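Local structure of NANS (YJHS), A 9-O-acetyl N-acetylneuraminic acid esterase (Escherichia coli O157:H7 EDL933, 3PT5) at residues His206-Val211 against Asn260-Ile265; Ala213-Leu218 against Ala231-Gly236. The protein probably hydrolyses the 9-O-acetyl group of 9-O-acetyl-N-acetylneuraminic acid, so that Escherichia coli can grow on this sialic acid of host mucosal surfaces. All coordinates share one frame; numbering follows the deposited sequence.

Contact 1 of 2, residues His206-Val211 against Asn260-Ile265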
ATOM      1  N   HIS A 206       6.264  -4.689 -18.931  1.00 15.54           N
ATOM      2  CA  HIS A 206       5.677  -3.403 -18.533  1.00 15.88           C
ATOM      3  C   HIS A 206       6.150  -2.989 -17.157  1.00 15.44           C
ATOM      4  O   HIS A 206       6.534  -1.832 -16.946  1.00 15.74           O
ATOM      5  CB  HIS A 206       4.139  -3.423 -18.544  1.00 16.82           C
ATOM      6  CG  HIS A 206       3.540  -3.386 -19.914  1.00 19.21           C
ATOM      7  ND1 HIS A 206       2.417  -4.110 -20.257  1.00 24.28           N
ATOM      8  CD2 HIS A 206       3.917  -2.727 -21.034  1.00 23.13           C
ATOM      9  CE1 HIS A 206       2.125  -3.894 -21.527  1.00 20.02           C
ATOM     10  NE2 HIS A 206       3.022  -3.060 -22.023  1.00 24.51           N
ATOM     11  N   PHE A 207       6.107  -3.935 -16.219  1.00 13.25           N
ATOM     12  CA  PHE A 207       6.591  -3.701 -14.858  1.00 13.54           C
ATOM     13  C   PHE A 207       8.083  -3.342 -14.848  1.00 14.08           C
ATOM     14  O   PHE A 207       8.475  -2.333 -14.246  1.00 14.60           O
ATOM     15  CB  PHE A 207       6.335  -4.932 -13.980  1.00 13.64           C
ATOM     16  CG  PHE A 207       6.941  -4.825 -12.604  1.00 11.00           C
ATOM     17  CD1 PHE A 207       6.346  -4.019 -11.625  1.00 11.79           C
ATOM     18  CD2 PHE A 207       8.127  -5.481 -12.297  1.00  9.09           C
ATOM     19  CE1 PHE A 207       6.917  -3.913 -10.364  1.00 11.22           C
ATOM     20  CE2 PHE A 207       8.728  -5.358 -11.006  1.00 12.20           C
ATOM     21  CZ  PHE A 207       8.116  -4.590 -10.056  1.00 10.63           C
ATOM     22  N   ASN A 208       8.898  -4.147 -15.531  1.00 13.87           N
ATOM     23  CA  ASN A 208      10.340  -3.888 -15.554  1.00 14.21           C
ATOM     24  C   ASN A 208      10.639  -2.525 -16.122  1.00 14.91           C
ATOM     25  O   ASN A 208      11.470  -1.811 -15.590  1.00 15.53           O
ATOM     26  CB  ASN A 208      11.091  -4.943 -16.344  1.00 13.83           C
ATOM     27  CG  ASN A 208      11.214  -6.256 -15.603  1.00 16.14           C
ATOM     28  OD1 ASN A 208      10.460  -6.549 -14.665  1.00 16.34           O
ATOM     29  ND2 ASN A 208      12.191  -7.052 -16.001  1.00 19.28           N
ATOM     30  N   HIS A 209       9.943  -2.142 -17.192  1.00 14.24           N
ATOM     31  CA  HIS A 209      10.178  -0.841 -17.795  1.00 15.88           C
ATOM     32  C   HIS A 209       9.826   0.307 -16.857  1.00 15.18           C
ATOM     33  O   HIS A 209      10.505   1.342 -16.811  1.00 15.67           O
ATOM     34  CB  HIS A 209       9.424  -0.736 -19.125  1.00 15.69           C
ATOM     35  CG  HIS A 209      10.015  -1.586 -20.209  1.00 21.04           C
ATOM     36  ND1 HIS A 209       9.273  -2.078 -21.263  1.00 26.15           N
ATOM     37  CD2 HIS A 209      11.283  -2.021 -20.407  1.00 24.85           C
ATOM     38  CE1 HIS A 209      10.056  -2.789 -22.059  1.00 27.12           C
ATOM     39  NE2 HIS A 209      11.281  -2.765 -21.567  1.00 26.04           N
ATOM     40  N   MET A 210       8.768   0.119 -16.075  1.00 14.81           N
ATOM     41  CA  MET A 210       8.361   1.141 -15.113  1.00 14.82           C
ATOM     42  C   MET A 210       9.341   1.278 -13.954  1.00 14.71           C
ATOM     43  O   MET A 210       9.623   2.380 -13.473  1.00 15.26           O
ATOM     44  CB  MET A 210       6.955   0.857 -14.596  1.00 14.79           C
ATOM     45  CG  MET A 210       6.338   2.080 -14.024  1.00 14.45           C
ATOM     46  SD  MET A 210       4.698   1.866 -13.292  1.00 17.24           S
ATOM     47  CE  MET A 210       5.106   0.978 -11.793  1.00 12.36           C
ATOM     48  N   VAL A 211       9.843   0.149 -13.479  1.00 14.78           N
ATOM     49  CA  VAL A 211      10.869   0.183 -12.439  1.00 14.15           C
ATOM     50  C   VAL A 211      12.136   0.878 -12.959  1.00 14.30           C
ATOM     51  O   VAL A 211      12.696   1.706 -12.270  1.00 14.26           O
ATOM     52  CB  VAL A 211      11.217  -1.209 -11.938  1.00 13.69           C
ATOM     53  CG1 VAL A 211      12.348  -1.127 -10.958  1.00 13.13           C
ATOM     54  CG2 VAL A 211      10.007  -1.866 -11.284  1.00 14.29           C
ATOM     55  N   ASN A 260      13.408 -11.706 -11.264  1.00 18.31           N
ATOM     56  CA  ASN A 260      13.557 -10.514 -12.079  1.00 17.23           C
ATOM     57  C   ASN A 260      14.995 -10.299 -12.585  1.00 17.40           C
ATOM     58  O   ASN A 260      15.956 -10.622 -11.882  1.00 16.08           O
ATOM     59  CB  ASN A 260      13.084  -9.302 -11.288  1.00 17.41           C
ATOM     60  CG  ASN A 260      12.592  -8.209 -12.178  1.00 15.40           C
ATOM     61  OD1 ASN A 260      13.376  -7.441 -12.712  1.00 14.95           O
ATOM     62  ND2 ASN A 260      11.291  -8.158 -12.387  1.00 16.36           N
ATOM     63  N   ILE A 261      15.128  -9.730 -13.783  1.00 17.42           N
ATOM     64  CA  ILE A 261      16.445  -9.394 -14.338  1.00 18.56           C
ATOM     65  C   ILE A 261      17.036  -8.145 -13.687  1.00 18.04           C
ATOM     66  O   ILE A 261      18.249  -7.959 -13.674  1.00 18.27           O
ATOM     67  CB  ILE A 261      16.431  -9.243 -15.885  1.00 18.99           C
ATOM     68  CG1 ILE A 261      15.402  -8.209 -16.341  1.00 21.19           C
ATOM     69  CG2 ILE A 261      16.163 -10.591 -16.543  1.00 20.87           C
ATOM     70  CD1 ILE A 261      15.972  -6.845 -16.680  1.00 27.77           C
ATOM     71  N   LEU A 262      16.181  -7.312 -13.095  1.00 16.79           N
ATOM     72  CA  LEU A 262      16.649  -6.102 -12.433  1.00 15.59           C
ATOM     73  C   LEU A 262      17.163  -6.353 -11.009  1.00 15.52           C
ATOM     74  O   LEU A 262      16.736  -7.296 -10.325  1.00 15.29           O
ATOM     75  CB  LEU A 262      15.527  -5.059 -12.383  1.00 15.00           C
ATOM     76  CG  LEU A 262      14.930  -4.614 -13.714  1.00 15.96           C
ATOM     77  CD1 LEU A 262      13.694  -3.728 -13.530  1.00 16.52           C
ATOM     78  CD2 LEU A 262      15.996  -3.915 -14.565  1.00 16.63           C
ATOM     79  N   ALA A 263      18.081  -5.499 -10.567  1.00 15.11           N
ATOM     80  CA  ALA A 263      18.631  -5.598  -9.217  1.00 14.55           C
ATOM     81  C   ALA A 263      17.578  -5.171  -8.183  1.00 14.93           C
ATOM     82  O   ALA A 263      16.742  -4.299  -8.452  1.00 14.24           O
ATOM     83  CB  ALA A 263      19.870  -4.699  -9.098  1.00 14.75           C
ATOM     84  N   ASN A 264      17.640  -5.799  -7.007  1.00 14.93           N
ATOM     85  CA  ASN A 264      16.918  -5.335  -5.826  1.00 15.15           C
ATOM     86  C   ASN A 264      15.412  -5.378  -5.996  1.00 14.75           C
ATOM     87  O   ASN A 264      14.706  -4.462  -5.601  1.00 14.91           O
ATOM     88  CB  ASN A 264      17.409  -3.951  -5.404  1.00 15.62           C
ATOM     89  CG  ASN A 264      18.874  -3.965  -5.002  1.00 17.44           C
ATOM     90  OD1 ASN A 264      19.405  -5.003  -4.572  1.00 18.17           O
ATOM     91  ND2 ASN A 264      19.526  -2.821  -5.131  1.00 17.64           N
ATOM     92  N   ILE A 265      14.942  -6.480  -6.561  1.00 14.96           N
ATOM     93  CA  ILE A 265      13.523  -6.745  -6.617  1.00 14.47           C
ATOM     94  C   ILE A 265      13.329  -7.874  -5.625  1.00 14.66           C
ATOM     95  O   ILE A 265      13.819  -8.993  -5.846  1.00 14.90           O
ATOM     96  CB  ILE A 265      13.044  -7.123  -8.050  1.00 14.33           C
ATOM     97  CG1 ILE A 265      13.454  -6.049  -9.081  1.00 15.03           C
ATOM     98  CG2 ILE A 265      11.514  -7.423  -8.064  1.00 15.00           C
ATOM     99  CD1 ILE A 265      12.774  -4.672  -8.948  1.00 15.09           C
TER
HETATM  100  O   HOH W   1      12.705  -9.800 -15.266  1.00 15.19           O

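Contact 2 of 2, residues Ala213-Leu218 against Ala231-Gly236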
ATOM      1  N   ALA A 213      12.287   3.155 -15.306  1.00 15.33           N
ATOM      2  CA  ALA A 213      11.940   4.575 -15.460  1.00 16.03           C
ATOM      3  C   ALA A 213      11.948   5.287 -14.108  1.00 15.93           C
ATOM      4  O   ALA A 213      12.466   6.398 -13.972  1.00 17.38           O
ATOM      5  CB  ALA A 213      10.579   4.741 -16.155  1.00 15.08           C
ATOM      6  N   PHE A 214      11.377   4.634 -13.102  1.00 16.91           N
ATOM      7  CA  PHE A 214      11.362   5.144 -11.743  1.00 16.79           C
ATOM      8  C   PHE A 214      12.803   5.434 -11.265  1.00 17.00           C
ATOM      9  O   PHE A 214      13.090   6.499 -10.705  1.00 18.12           O
ATOM     10  CB  PHE A 214      10.651   4.127 -10.820  1.00 16.37           C
ATOM     11  CG  PHE A 214      10.540   4.572  -9.372  1.00 15.72           C
ATOM     12  CD1 PHE A 214       9.478   5.366  -8.951  1.00 14.90           C
ATOM     13  CD2 PHE A 214      11.477   4.139  -8.411  1.00 15.84           C
ATOM     14  CE1 PHE A 214       9.345   5.766  -7.605  1.00 12.91           C
ATOM     15  CE2 PHE A 214      11.366   4.528  -7.063  1.00 15.38           C
ATOM     16  CZ  PHE A 214      10.294   5.340  -6.644  1.00 15.04           C
ATOM     17  N   ARG A 215      13.694   4.480 -11.486  1.00 17.63           N
ATOM     18  CA  ARG A 215      15.087   4.593 -11.038  1.00 18.09           C
ATOM     19  C   ARG A 215      15.839   5.706 -11.771  1.00 19.39           C
ATOM     20  O   ARG A 215      16.584   6.456 -11.132  1.00 19.63           O
ATOM     21  CB  ARG A 215      15.790   3.241 -11.145  1.00 18.15           C
ATOM     22  CG  ARG A 215      15.237   2.256 -10.130  1.00 16.81           C
ATOM     23  CD  ARG A 215      15.785   0.839 -10.284  1.00 15.80           C
ATOM     24  NE  ARG A 215      15.371   0.039  -9.131  1.00 12.91           N
ATOM     25  CZ  ARG A 215      15.590  -1.269  -8.945  1.00 14.25           C
ATOM     26  NH1 ARG A 215      16.248  -2.016  -9.829  1.00 15.30           N
ATOM     27  NH2 ARG A 215      15.135  -1.837  -7.821  1.00 13.66           N
ATOM     28  N   ARG A 216      15.593   5.846 -13.076  1.00 19.15           N
ATOM     29  CA  ARG A 216      16.162   6.950 -13.847  1.00 20.80           C
ATOM     30  C   ARG A 216      15.666   8.272 -13.262  1.00 20.97           C
ATOM     31  O   ARG A 216      16.467   9.168 -12.975  1.00 21.72           O
ATOM     32  CB  ARG A 216      15.806   6.852 -15.342  1.00 21.08           C
ATOM     33  CG  ARG A 216      16.518   5.705 -16.080  1.00 25.23           C
ATOM     34  CD  ARG A 216      16.379   5.807 -17.601  1.00 30.21           C
ATOM     35  NE  ARG A 216      14.999   5.599 -18.054  1.00 33.65           N
ATOM     36  CZ  ARG A 216      14.466   4.417 -18.361  1.00 34.11           C
ATOM     37  NH1 ARG A 216      15.186   3.305 -18.275  1.00 34.36           N
ATOM     38  NH2 ARG A 216      13.206   4.352 -18.766  1.00 35.70           N
ATOM     39  N   ASP A 217      14.354   8.362 -13.017  1.00 21.64           N
ATOM     40  CA  ASP A 217      13.724   9.597 -12.552  1.00 22.40           C
ATOM     41  C   ASP A 217      14.072  10.028 -11.113  1.00 23.58           C
ATOM     42  O   ASP A 217      13.909  11.206 -10.763  1.00 23.55           O
ATOM     43  CB  ASP A 217      12.195   9.523 -12.730  1.00 23.21           C
ATOM     44  CG  ASP A 217      11.764   9.592 -14.192  1.00 23.77           C
ATOM     45  OD1 ASP A 217      12.577   9.981 -15.053  1.00 26.24           O
ATOM     46  OD2 ASP A 217      10.605   9.257 -14.493  1.00 24.03           O
ATOM     47  N   LEU A 218      14.554   9.094 -10.294  1.00 24.07           N
ATOM     48  CA  LEU A 218      14.881   9.374  -8.896  1.00 25.03           C
ATOM     49  C   LEU A 218      16.389   9.409  -8.640  1.00 26.19           C
ATOM     50  O   LEU A 218      16.831   9.879  -7.589  1.00 25.41           O
ATOM     51  CB  LEU A 218      14.219   8.339  -7.964  1.00 24.44           C
ATOM     52  CG  LEU A 218      12.767   8.576  -7.541  1.00 25.11           C
ATOM     53  CD1 LEU A 218      12.683   9.848  -6.715  1.00 26.63           C
ATOM     54  CD2 LEU A 218      11.810   8.645  -8.736  1.00 26.80           C
ATOM     55  N   ALA A 231      16.992   1.626  -5.742  1.00 16.76           N
ATOM     56  CA  ALA A 231      16.258   1.495  -4.486  1.00 14.97           C
ATOM     57  C   ALA A 231      15.404   0.226  -4.563  1.00 13.69           C
ATOM     58  O   ALA A 231      14.810  -0.046  -5.606  1.00 13.30           O
ATOM     59  CB  ALA A 231      15.405   2.724  -4.235  1.00 15.44           C
ATOM     60  N   PRO A 232      15.363  -0.573  -3.475  1.00 12.84           N
ATOM     61  CA  PRO A 232      14.594  -1.802  -3.484  1.00 11.49           C
ATOM     62  C   PRO A 232      13.081  -1.621  -3.689  1.00 10.90           C
ATOM     63  O   PRO A 232      12.454  -0.699  -3.142  1.00 10.46           O
ATOM     64  CB  PRO A 232      14.843  -2.401  -2.093  1.00 11.69           C
ATOM     65  CG  PRO A 232      15.194  -1.259  -1.233  1.00 11.36           C
ATOM     66  CD  PRO A 232      15.905  -0.274  -2.136  1.00 11.58           C
ATOM     67  N   TRP A 233      12.542  -2.527  -4.475  1.00 10.43           N
ATOM     68  CA  TRP A 233      11.108  -2.747  -4.606  1.00  9.86           C
ATOM     69  C   TRP A 233      10.801  -4.050  -3.887  1.00  9.99           C
ATOM     70  O   TRP A 233      11.235  -5.114  -4.299  1.00 10.84           O
ATOM     71  CB  TRP A 233      10.671  -2.837  -6.069  1.00 11.68           C
ATOM     72  CG  TRP A 233      10.628  -1.498  -6.707  1.00  9.95           C
ATOM     73  CD1 TRP A 233      11.646  -0.600  -6.747  1.00 10.50           C
ATOM     74  CD2 TRP A 233       9.527  -0.900  -7.416  1.00 12.87           C
ATOM     75  NE1 TRP A 233      11.260   0.534  -7.430  1.00 11.33           N
ATOM     76  CE2 TRP A 233       9.960   0.375  -7.853  1.00 13.09           C
ATOM     77  CE3 TRP A 233       8.220  -1.315  -7.713  1.00 12.64           C
ATOM     78  CZ2 TRP A 233       9.119   1.254  -8.570  1.00 12.75           C
ATOM     79  CZ3 TRP A 233       7.385  -0.447  -8.441  1.00 15.30           C
ATOM     80  CH2 TRP A 233       7.843   0.816  -8.861  1.00 13.37           C
ATOM     81  N   PHE A 234      10.031  -3.938  -2.816  1.00  8.29           N
ATOM     82  CA  PHE A 234       9.539  -5.079  -2.065  1.00  8.83           C
ATOM     83  C   PHE A 234       8.183  -5.445  -2.622  1.00  9.00           C
ATOM     84  O   PHE A 234       7.197  -4.717  -2.455  1.00  9.47           O
ATOM     85  CB  PHE A 234       9.459  -4.738  -0.587  1.00  9.04           C
ATOM     86  CG  PHE A 234      10.770  -4.324  -0.021  1.00 11.64           C
ATOM     87  CD1 PHE A 234      11.711  -5.287   0.372  1.00 10.34           C
ATOM     88  CD2 PHE A 234      11.091  -2.978   0.061  1.00  9.80           C
ATOM     89  CE1 PHE A 234      12.956  -4.888   0.903  1.00 10.40           C
ATOM     90  CE2 PHE A 234      12.323  -2.569   0.578  1.00 10.92           C
ATOM     91  CZ  PHE A 234      13.264  -3.528   0.981  1.00 10.91           C
ATOM     92  N   CYS A 235       8.173  -6.525  -3.383  1.00  9.72           N
ATOM     93  CA  CYS A 235       6.983  -6.858  -4.167  1.00  9.62           C
ATOM     94  C   CYS A 235       6.229  -7.966  -3.443  1.00  9.88           C
ATOM     95  O   CYS A 235       6.747  -9.074  -3.253  1.00 10.07           O
ATOM     96  CB  CYS A 235       7.395  -7.296  -5.571  1.00 10.90           C
ATOM     97  SG  CYS A 235       8.252  -6.022  -6.456  1.00 12.04           S
ATOM     98  N   GLY A 236       5.011  -7.672  -3.015  1.00  9.91           N
ATOM     99  CA  GLY A 236       4.247  -8.619  -2.225  1.00 10.62           C
ATOM    100  C   GLY A 236       3.412  -9.574  -3.052  1.00 10.37           C
ATOM    101  O   GLY A 236       2.993  -9.280  -4.176  1.00 11.09           O
TER
HETATM  102  O   HOH W   2      13.776   2.029  -7.220  1.00 15.80           O

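Contact 1 of 2, residues His206-Val211 against Asn260-Ile265
N208 and N260 approach each other from opposite directions, their amide planes 44° apart. N260 CG lies anti to the backbone N (chi1 -153°), which carries its amide over to N208. N260 ND2 donates to N208 OD1 over 2.9 Å along a fairly straight bond, lying in line with its own amide plane but tilted from the plane of the N208 carbonyl. The other end of each amide is used too: N260 OD1 accepts from L262 N at 2.8 Å, in the carbonyl plane and on a lone pair, which closes an Asx turn, while N208 ND2 and I261 N both donate to one bridging water. N256 completes the polar cluster, its ND2 bonding to N208 OD1 and its O accepting from N260 ND2. N260 also brings ND2 to the edge of the F207 ring, 4.0 Å from CE2.

Apolar contacts continue along the helix. L262 CD1 lies 3.9 Å from V211 CB and also touches the backbone O of N208; V211 CG1 reaches I265 CD1 at 4.1 Å.

The loop that follows helix 247-253 thus packs along helix 203-218 just before entering edge strand 265-268, while F207 and V211 also lean on neighbouring strand 233-236.

Contact 2 of 2, residues Ala213-Leu218 against Ala231-Gly236
W233 turns the edge of its indole into the face of F214, a T-shaped pair with ring planes at 90° and centroids 5.3 Å apart. The touching atom is W233 CZ2, which sits over the rim of the phenyl ring, 3.7 Å from F214 CG. F214 carries its ring out from helix 203-218 on a chi1 of -178°, CG pointing away from the backbone N. L218 CD2, one helical turn on, covers the opposite face near its rim, so the phenyl is sandwiched between its own helix and the indole. L167 and V168 of helix 162-176 and V186 of strand 182-189 add to this hydrophobic layer between helices and sheet. Contact 2 thus packs the helix of a beta-alpha-beta crossover, which links parallel strands 182-189 and 233-236, against the strand that follows it.

R215 reaches the residues leading into that strand by a polar route. Its chain runs extended from CG to NE and carries the guanidinium to the loop just ahead of W233, where NH2 donates to A231 O over 2.9 Å. The bond is bent, 146° at the hydrogen, and the donor stands above the carbonyl plane. NH1 bonds to a further backbone carbonyl, A263 O.

One water ties the three groups together: it accepts from W233 NE1 at 2.9 Å and from R215 NE at 3.2 Å, and donates to A231 O. It lies in the planes of both the indole and the guanidinium, and also at the edge of the F214 ring.

Buried W233 thus has this water as acceptor for NE1, and with the edge-to-face pair it would help to hold the indole's rotation. A231 O takes two bonds, from the water and R215. Backbone carbonyls and the water meet the guanidinium N-H groups, and their dipoles would probably stabilise its charge.

In the fold
Helix 203-218 supplies one side of both contacts, its earlier turns to contact 1 and its last turns to contact 2, and the contact centres lie about 8 Å apart. R215 joins them: its NH1 is 2.7 Å from A263 O, and its NH2 packs against I265 CD1. A backbone contact joins them as well, a probable hydrogen bond from W233 N to N264 O at 3.1 Å, where the parallel strands 233-236 and 265-268 begin to pair. Together the contacts lay the crossover helix over these two strands, at one edge of the mixed seven-stranded sheet, an alpha/beta layering consistent with the SGNH hydrolase fold. Both are structural packing, with centres about 18 and 15 Å from the centre of the chain.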